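Local coordinates for protein 2-polyprenyl-6-methoxyphenol hydroxylase-like FAD-dependent oxidoreductase (Streptomyces sp. NRRL 11266, PDB 6UI5) that is an FAD-dependent oxidoreductase that binds flavin-adenine dinucleotide in a domain of Rossmann type, at residues F220-S225 against V288-N293; A41-I46 against Q295-A300. One frame throughout, in Å; residues are numbered along the deposited sequence.

Contact 1: F220-S225 against V288-N293; sequences FSAEFS and VHYPYN. With FAD (flavin-adenine dinucleotide), chain C.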
loop_
_atom_site.group_PDB
_atom_site.type_symbol
_atom_site.label_atom_id
_atom_site.label_comp_id
_atom_site.label_asym_id
_atom_site.label_seq_id
_atom_site.Cartn_x
_atom_site.Cartn_y
_atom_site.Cartn_z
ATOM N N PHE A 220 16.332 -13.123 -20.452
ATOM C CA PHE A 220 15.567 -13.409 -19.248
ATOM C C PHE A 220 14.086 -13.409 -19.579
ATOM O O PHE A 220 13.594 -12.491 -20.242
ATOM C CB PHE A 220 15.856 -12.389 -18.144
ATOM C CG PHE A 220 15.083 -12.630 -16.893
ATOM C CD1 PHE A 220 15.541 -13.530 -15.938
ATOM C CD2 PHE A 220 13.884 -11.971 -16.673
ATOM C CE1 PHE A 220 14.820 -13.768 -14.781
ATOM C CE2 PHE A 220 13.163 -12.195 -15.525
ATOM C CZ PHE A 220 13.631 -13.100 -14.577
ATOM N N SER A 221 13.382 -14.430 -19.113
ATOM C CA SER A 221 11.939 -14.510 -19.276
ATOM C C SER A 221 11.290 -14.787 -17.928
ATOM O O SER A 221 11.837 -15.510 -17.092
ATOM C CB SER A 221 11.549 -15.619 -20.262
ATOM O OG SER A 221 11.936 -16.875 -19.727
ATOM N N ALA A 222 10.097 -14.239 -17.741
ATOM C CA ALA A 222 9.361 -14.377 -16.487
ATOM C C ALA A 222 7.880 -14.484 -16.811
ATOM O O ALA A 222 7.290 -13.544 -17.354
ATOM C CB ALA A 222 9.617 -13.193 -15.561
ATOM N N GLU A 223 7.279 -15.619 -16.479
ATOM C CA GLU A 223 5.932 -15.929 -16.924
ATOM C C GLU A 223 5.064 -16.274 -15.724
ATOM O O GLU A 223 5.509 -16.961 -14.802
ATOM C CB GLU A 223 5.952 -17.080 -17.951
ATOM C CG GLU A 223 6.351 -16.605 -19.341
ATOM C CD GLU A 223 6.337 -17.713 -20.399
ATOM O OE1 GLU A 223 7.362 -18.423 -20.554
ATOM O OE2 GLU A 223 5.296 -17.880 -21.081
ATOM N N PHE A 224 3.831 -15.776 -15.733
ATOM C CA PHE A 224 2.911 -15.993 -14.633
ATOM C C PHE A 224 1.887 -17.026 -15.072
ATOM O O PHE A 224 1.234 -16.858 -16.110
ATOM C CB PHE A 224 2.223 -14.687 -14.201
ATOM C CG PHE A 224 3.157 -13.674 -13.585
ATOM C CD1 PHE A 224 3.427 -13.693 -12.226
ATOM C CD2 PHE A 224 3.750 -12.690 -14.359
ATOM C CE1 PHE A 224 4.266 -12.746 -11.655
ATOM C CE2 PHE A 224 4.596 -11.750 -13.792
ATOM C CZ PHE A 224 4.856 -11.782 -12.445
ATOM N N SER A 225 1.737 -18.084 -14.277
ATOM C CA SER A 225 0.676 -19.045 -14.538
ATOM C C SER A 225 0.239 -19.690 -13.231
ATOM O O SER A 225 1.028 -19.820 -12.290
ATOM C CB SER A 225 1.114 -20.135 -15.530
ATOM O OG SER A 225 0.204 -21.226 -15.495
ATOM N N VAL A 288 14.664 -15.827 -0.262
ATOM C CA VAL A 288 14.594 -15.822 -1.724
ATOM C C VAL A 288 13.245 -15.256 -2.142
ATOM O O VAL A 288 12.273 -15.299 -1.384
ATOM C CB VAL A 288 14.741 -17.230 -2.351
ATOM C CG1 VAL A 288 16.133 -17.823 -2.057
ATOM C CG2 VAL A 288 13.635 -18.117 -1.844
ATOM N N HIS A 289 13.177 -14.770 -3.383
ATOM C CA HIS A 289 12.029 -14.012 -3.876
ATOM C C HIS A 289 12.332 -13.683 -5.327
ATOM O O HIS A 289 13.434 -13.947 -5.815
ATOM C CB HIS A 289 11.801 -12.731 -3.074
ATOM C CG HIS A 289 13.062 -11.979 -2.818
ATOM N ND1 HIS A 289 13.769 -11.352 -3.822
ATOM C CD2 HIS A 289 13.786 -11.812 -1.688
ATOM C CE1 HIS A 289 14.859 -10.803 -3.314
ATOM N NE2 HIS A 289 14.894 -11.068 -2.021
ATOM N N TYR A 290 11.353 -13.095 -6.002
ATOM C CA TYR A 290 11.558 -12.690 -7.380
ATOM C C TYR A 290 12.668 -11.643 -7.452
ATOM O O TYR A 290 12.773 -10.764 -6.575
ATOM C CB TYR A 290 10.271 -12.141 -7.991
ATOM C CG TYR A 290 10.400 -11.732 -9.431
ATOM C CD1 TYR A 290 10.355 -12.683 -10.434
ATOM C CD2 TYR A 290 10.564 -10.407 -9.795
ATOM C CE1 TYR A 290 10.479 -12.331 -11.761
ATOM C CE2 TYR A 290 10.675 -10.038 -11.125
ATOM C CZ TYR A 290 10.638 -11.006 -12.106
ATOM O OH TYR A 290 10.764 -10.667 -13.441
ATOM N N PRO A 291 13.527 -11.720 -8.471
ATOM C CA PRO A 291 14.657 -10.779 -8.585
ATOM C C PRO A 291 14.231 -9.389 -9.078
ATOM O O PRO A 291 13.971 -9.181 -10.263
ATOM C CB PRO A 291 15.594 -11.444 -9.625
ATOM C CG PRO A 291 14.758 -12.564 -10.253
ATOM C CD PRO A 291 13.723 -12.972 -9.242
ATOM N N TYR A 292 14.184 -8.444 -8.163
ATOM C CA TYR A 292 13.837 -7.062 -8.456
ATOM C C TYR A 292 14.844 -6.141 -7.785
ATOM O O TYR A 292 15.355 -6.453 -6.702
ATOM C CB TYR A 292 12.445 -6.722 -7.947
ATOM C CG TYR A 292 11.333 -6.723 -8.955
ATOM C CD1 TYR A 292 11.495 -6.139 -10.205
ATOM C CD2 TYR A 292 10.089 -7.266 -8.632
ATOM C CE1 TYR A 292 10.453 -6.114 -11.110
ATOM C CE2 TYR A 292 9.049 -7.252 -9.532
ATOM C CZ TYR A 292 9.236 -6.672 -10.765
ATOM O OH TYR A 292 8.202 -6.644 -11.662
ATOM N N ASN A 293 15.163 -5.023 -8.455
ATOM C CA ASN A 293 15.962 -3.911 -7.928
ATOM C C ASN A 293 17.334 -4.342 -7.443
ATOM O O ASN A 293 18.050 -3.540 -6.847
ATOM C CB ASN A 293 15.234 -3.207 -6.783
ATOM C CG ASN A 293 13.779 -2.958 -7.098
ATOM O OD1 ASN A 293 12.904 -3.656 -6.602
ATOM N ND2 ASN A 293 13.512 -1.958 -7.929
HETATM P PA FAD C . 23.894 -18.764 -4.651
HETATM O O1A FAD C . 24.150 -17.691 -5.686
HETATM O O2A FAD C . 22.748 -19.636 -5.136
HETATM O O5B FAD C . 25.291 -19.568 -4.266
HETATM C C5B FAD C . 25.238 -20.732 -3.456
HETATM C C4B FAD C . 26.516 -21.586 -3.738
HETATM O O4B FAD C . 26.640 -22.612 -2.932
HETATM C C3B FAD C . 26.435 -22.199 -5.156
HETATM O O3B FAD C . 27.667 -22.126 -5.728
HETATM C C2B FAD C . 26.038 -23.668 -4.905
HETATM O O2B FAD C . 26.389 -24.447 -6.120
HETATM C C1B FAD C . 26.790 -23.955 -3.878
HETATM N N9A FAD C . 26.345 -25.051 -3.039
HETATM C C8A FAD C . 25.068 -25.395 -2.760
HETATM N N7A FAD C . 25.097 -26.423 -1.885
HETATM C C5A FAD C . 26.395 -26.696 -1.609
HETATM C C6A FAD C . 27.005 -27.634 -0.785
HETATM N N6A FAD C . 26.625 -28.713 0.114
HETATM N N1A FAD C . 28.336 -27.698 -0.699
HETATM C C2A FAD C . 29.104 -26.839 -1.405
HETATM N N3A FAD C . 28.505 -25.908 -2.201
HETATM C C4A FAD C . 27.160 -25.838 -2.307
HETATM N N1 FAD C . 20.293 -11.016 -8.418
HETATM C C2 FAD C . 20.313 -9.544 -8.661
HETATM O O2 FAD C . 20.858 -8.798 -7.916
HETATM N N3 FAD C . 19.633 -9.010 -9.876
HETATM C C4 FAD C . 18.969 -9.937 -10.795
HETATM O O4 FAD C . 18.422 -9.545 -11.769
HETATM C C4X FAD C . 18.968 -11.420 -10.514
HETATM N N5 FAD C . 18.289 -12.280 -11.456
HETATM C C5X FAD C . 18.258 -13.741 -11.200
HETATM C C6 FAD C . 17.595 -14.563 -12.114
HETATM C C7 FAD C . 17.555 -15.937 -11.905
HETATM C C7M FAD C . 16.772 -16.564 -13.050
HETATM C C8 FAD C . 18.175 -16.520 -10.789
HETATM C C8M FAD C . 18.082 -18.044 -10.645
HETATM C C9 FAD C . 18.843 -15.696 -9.866
HETATM C C9A FAD C . 18.889 -14.294 -10.057
HETATM N N10 FAD C . 19.592 -13.391 -9.068
HETATM C C10 FAD C . 19.623 -11.956 -9.332
HETATM C "C1'" FAD C . 20.273 -14.000 -7.908
HETATM C "C2'" FAD C . 19.892 -13.557 -6.484
HETATM O "O2'" FAD C . 20.508 -12.375 -6.129
HETATM C "C3'" FAD C . 20.424 -14.560 -5.463
HETATM O "O3'" FAD C . 19.818 -14.255 -4.247
HETATM C "C4'" FAD C . 21.945 -14.517 -5.210
HETATM O "O4'" FAD C . 22.726 -14.761 -6.345
HETATM C "C5'" FAD C . 22.178 -15.670 -4.226
HETATM O "O5'" FAD C . 23.409 -15.535 -3.573
HETATM P P FAD C . 23.943 -16.715 -2.547
HETATM O O1P FAD C . 25.451 -16.670 -2.495
HETATM O O2P FAD C . 23.311 -16.675 -1.168
HETATM O O3P FAD C . 23.392 -18.126 -3.210
#
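Phe220 lays one edge of its ring against the hydroxyl end of Tyr290: CE2 of Phe220 comes to 3.5 Å from OH of Tyr290, which sits near the plane of the phenylalanine ring. The same oxygen also meets the methyl of Ala222, with Ala222 CB 3.5 Å from Tyr290 OH. That methyl lies at the edge of the tyrosine ring, beside CE1, whereas Phe220 CZ approaches the tyrosine ring obliquely. Tyr290 gets there because its CG is anti to the backbone N (chi1 -179°), which throws the ring out of the loop and onto strand 216-225.

Further round its edge, the Phe220 ring reaches the flavin: CE1 is 3.8 Å from C7M of the FAD, so one ring touches both the loop and the dimethyl end of the cofactor. Tyr264 meets this ring with its own almost parallel. In the loop, Tyr290 also presents CE2 to a face of Tyr292, standing 3.5 Å above the centre of that ring. Pro291 follows and turns its CB toward FAD N5, 3.4 Å away. Behind it, His289 ND1 donates a nearly straight hydrogen bond (164°) to Tyr290 O; Tyr290 O lies close to the imidazole plane, while ND1 stands above the carbonyl plane. This bond ties the imidazole to the carbonyl just before Pro291.

The contact therefore joins the antiparallel sheet that holds strand 216-225 to the loop before helix 295-316, next to the isoalloxazine. No hydrogen bond crosses between the segments. The attraction is probably mostly dispersive, perhaps helped by the slightly positive C-H rim of Phe220 facing the tyrosine oxygen, and such contacts depend on shape more than on bond direction.

Contact 2: A41-I46 against Q295-A300; sequences APAMAI and QGLGTA. With FAD (flavin-adenine dinucleotide), chain C.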
loop_
_atom_site.group_PDB
_atom_site.type_symbol
_atom_site.label_atom_id
_atom_site.label_comp_id
_atom_site.label_asym_id
_atom_site.label_seq_id
_atom_site.Cartn_x
_atom_site.Cartn_y
_atom_site.Cartn_z
ATOM N N ALA A 41 25.811 -16.886 -13.641
ATOM C CA ALA A 41 25.683 -15.719 -12.772
ATOM C C ALA A 41 24.892 -14.674 -13.547
ATOM O O ALA A 41 25.475 -13.802 -14.216
ATOM C CB ALA A 41 27.056 -15.197 -12.348
ATOM N N PRO A 42 23.559 -14.702 -13.457
ATOM C CA PRO A 42 22.735 -13.891 -14.375
ATOM C C PRO A 42 22.701 -12.398 -14.078
ATOM O O PRO A 42 22.454 -11.619 -15.011
ATOM C CB PRO A 42 21.338 -14.495 -14.189
ATOM C CG PRO A 42 21.334 -14.912 -12.752
ATOM C CD PRO A 42 22.735 -15.493 -12.528
ATOM N N ALA A 43 22.885 -11.978 -12.819
ATOM C CA ALA A 43 22.612 -10.594 -12.429
ATOM C C ALA A 43 23.416 -9.604 -13.264
ATOM O O ALA A 43 24.626 -9.762 -13.460
ATOM C CB ALA A 43 22.930 -10.372 -10.948
ATOM N N MET A 44 22.735 -8.557 -13.730
ATOM C CA MET A 44 23.371 -7.513 -14.515
ATOM C C MET A 44 23.501 -6.191 -13.772
ATOM O O MET A 44 23.988 -5.215 -14.350
ATOM C CB MET A 44 22.596 -7.287 -15.812
ATOM C CG MET A 44 22.534 -8.510 -16.709
ATOM S SD MET A 44 22.061 -8.043 -18.388
ATOM C CE MET A 44 20.811 -6.795 -18.016
ATOM N N ALA A 45 23.103 -6.129 -12.507
ATOM C CA ALA A 45 22.930 -4.849 -11.839
ATOM C C ALA A 45 23.380 -4.952 -10.393
ATOM O O ALA A 45 23.376 -6.019 -9.776
ATOM C CB ALA A 45 21.469 -4.372 -11.881
ATOM N N ILE A 46 23.751 -3.800 -9.862
ATOM C CA ILE A 46 24.193 -3.633 -8.486
ATOM C C ILE A 46 23.570 -2.332 -8.029
ATOM O O ILE A 46 23.749 -1.302 -8.697
ATOM C CB ILE A 46 25.723 -3.562 -8.389
ATOM C CG1 ILE A 46 26.343 -4.893 -8.796
ATOM C CG2 ILE A 46 26.155 -3.131 -7.016
ATOM C CD1 ILE A 46 26.560 -5.830 -7.660
ATOM N N GLN A 295 17.712 -6.749 -5.170
ATOM C CA GLN A 295 17.596 -6.982 -3.734
ATOM C C GLN A 295 18.213 -8.302 -3.304
ATOM O O GLN A 295 18.751 -8.387 -2.196
ATOM C CB GLN A 295 16.133 -6.925 -3.318
ATOM C CG GLN A 295 15.524 -5.550 -3.500
ATOM C CD GLN A 295 14.128 -5.516 -2.998
ATOM O OE1 GLN A 295 13.833 -6.025 -1.906
ATOM N NE2 GLN A 295 13.229 -4.969 -3.809
ATOM N N GLY A 296 18.121 -9.349 -4.139
ATOM C CA GLY A 296 18.746 -10.615 -3.782
ATOM C C GLY A 296 20.231 -10.451 -3.525
ATOM O O GLY A 296 20.771 -10.981 -2.549
ATOM N N LEU A 297 20.901 -9.678 -4.382
ATOM C CA LEU A 297 22.321 -9.428 -4.221
ATOM C C LEU A 297 22.582 -8.497 -3.044
ATOM O O LEU A 297 23.489 -8.744 -2.238
ATOM C CB LEU A 297 22.846 -8.834 -5.520
ATOM C CG LEU A 297 24.322 -8.842 -5.831
ATOM C CD1 LEU A 297 24.851 -10.182 -5.449
ATOM C CD2 LEU A 297 24.430 -8.626 -7.315
ATOM N N GLY A 298 21.783 -7.428 -2.921
ATOM C CA GLY A 298 21.952 -6.505 -1.805
ATOM C C GLY A 298 21.841 -7.181 -0.453
ATOM O O GLY A 298 22.714 -7.028 0.408
ATOM N N THR A 299 20.758 -7.932 -0.242
ATOM C CA THR A 299 20.590 -8.633 1.023
ATOM C C THR A 299 21.690 -9.672 1.222
ATOM O O THR A 299 22.196 -9.848 2.338
ATOM C CB THR A 299 19.197 -9.265 1.093
ATOM O OG1 THR A 299 18.995 -10.109 -0.038
ATOM C CG2 THR A 299 18.120 -8.184 1.044
ATOM N N ALA A 300 22.105 -10.341 0.147
ATOM C CA ALA A 300 23.154 -11.346 0.274
ATOM C C ALA A 300 24.441 -10.720 0.795
ATOM O O ALA A 300 25.027 -11.190 1.773
ATOM C CB ALA A 300 23.400 -12.029 -1.078
HETATM P PA FAD C . 23.894 -18.764 -4.651
HETATM O O1A FAD C . 24.150 -17.691 -5.686
HETATM O O2A FAD C . 22.748 -19.636 -5.136
HETATM O O5B FAD C . 25.291 -19.568 -4.266
HETATM C C5B FAD C . 25.238 -20.732 -3.456
HETATM C C4B FAD C . 26.516 -21.586 -3.738
HETATM O O4B FAD C . 26.640 -22.612 -2.932
HETATM C C3B FAD C . 26.435 -22.199 -5.156
HETATM O O3B FAD C . 27.667 -22.126 -5.728
HETATM C C2B FAD C . 26.038 -23.668 -4.905
HETATM O O2B FAD C . 26.389 -24.447 -6.120
HETATM C C1B FAD C . 26.790 -23.955 -3.878
HETATM N N9A FAD C . 26.345 -25.051 -3.039
HETATM C C8A FAD C . 25.068 -25.395 -2.760
HETATM N N7A FAD C . 25.097 -26.423 -1.885
HETATM C C5A FAD C . 26.395 -26.696 -1.609
HETATM C C6A FAD C . 27.005 -27.634 -0.785
HETATM N N6A FAD C . 26.625 -28.713 0.114
HETATM N N1A FAD C . 28.336 -27.698 -0.699
HETATM C C2A FAD C . 29.104 -26.839 -1.405
HETATM N N3A FAD C . 28.505 -25.908 -2.201
HETATM C C4A FAD C . 27.160 -25.838 -2.307
HETATM N N1 FAD C . 20.293 -11.016 -8.418
HETATM C C2 FAD C . 20.313 -9.544 -8.661
HETATM O O2 FAD C . 20.858 -8.798 -7.916
HETATM N N3 FAD C . 19.633 -9.010 -9.876
HETATM C C4 FAD C . 18.969 -9.937 -10.795
HETATM O O4 FAD C . 18.422 -9.545 -11.769
HETATM C C4X FAD C . 18.968 -11.420 -10.514
HETATM N N5 FAD C . 18.289 -12.280 -11.456
HETATM C C5X FAD C . 18.258 -13.741 -11.200
HETATM C C6 FAD C . 17.595 -14.563 -12.114
HETATM C C7 FAD C . 17.555 -15.937 -11.905
HETATM C C7M FAD C . 16.772 -16.564 -13.050
HETATM C C8 FAD C . 18.175 -16.520 -10.789
HETATM C C8M FAD C . 18.082 -18.044 -10.645
HETATM C C9 FAD C . 18.843 -15.696 -9.866
HETATM C C9A FAD C . 18.889 -14.294 -10.057
HETATM N N10 FAD C . 19.592 -13.391 -9.068
HETATM C C10 FAD C . 19.623 -11.956 -9.332
HETATM C "C1'" FAD C . 20.273 -14.000 -7.908
HETATM C "C2'" FAD C . 19.892 -13.557 -6.484
HETATM O "O2'" FAD C . 20.508 -12.375 -6.129
HETATM C "C3'" FAD C . 20.424 -14.560 -5.463
HETATM O "O3'" FAD C . 19.818 -14.255 -4.247
HETATM C "C4'" FAD C . 21.945 -14.517 -5.210
HETATM O "O4'" FAD C . 22.726 -14.761 -6.345
HETATM C "C5'" FAD C . 22.178 -15.670 -4.226
HETATM O "O5'" FAD C . 23.409 -15.535 -3.573
HETATM P P FAD C . 23.943 -16.715 -2.547
HETATM O O1P FAD C . 25.451 -16.670 -2.495
HETATM O O2P FAD C . 23.311 -16.675 -1.168
HETATM O O3P FAD C . 23.392 -18.126 -3.210
#
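The isoalloxazine of FAD has Pro42 and Ala43 on one face, Pro291 on the opposite face and Leu297 at the pyrimidine edge. Pro42 CG rests over the dimethylbenzene ring, 3.6 Å from C5X of the FAD, and Ala43 CB over the pyrimidine, 3.6 Å from C2. Leu297 CB lies near the flavin plane, 3.1 Å from FAD O2, a close approach of methylene to carbonyl. This is the flavin site of a Rossmann-type FAD-binding domain, in which the loop after strand 28-31 and the start of helix 295-316 converge on the cofactor from distant parts of the sequence.

The two segments meet through Leu297. Its CG is anti to the backbone N (chi1 -162°), and the CD2 branch leans to the side of the flavin occupied by the loop. There it meets Ile46 CD1 at 3.5 Å, end methyl against end methyl, and lies against Ala45, whose carbonyl O is 3.7 Å from the same CD2. Ala43 CB is a looser neighbour. Leu100 of helix 97-110 touches both Ile46 and Leu297, closing this apolar cluster from a third element, while Gln97 of that helix holds the backbone of Ala43 by hydrogen bonding.

At the helix start Gly296 passes close to the ribityl chain, its C atom 3.2 Å from FAD O2'. The nearby amino end of the helix would probably favour negative charge around N1 and O2 of the flavin. The first turn is held twice: Gln295 O accepts both Thr299 N and Thr299 OG1, each at 2.8 Å, the two donors reaching it from opposite faces of its carbonyl plane.

Overall arrangement
Contacts 1 and 2 both line the flavin site, their centres 13 Å apart, and contact 1 is nested within the chain loop that contact 2 closes. Between them they cover both faces of the isoalloxazine: residues 288-293 supply Pro291 to one face and residues 41-46 supply Pro42 and Ala43 to the opposite one, with Pro291 CB and Ala43 CB 7.5 Å apart across the ring. Loop 288-293 runs almost directly into helix 295-316, and His289 CE1 packs 3.7 Å from Gly296 N. Asn293 O adds a hydrogen bond to Asn47, just beyond the other loop. FAD is also hydrogen-bonded by Asp32, Arg38, Asp284 and Ala13.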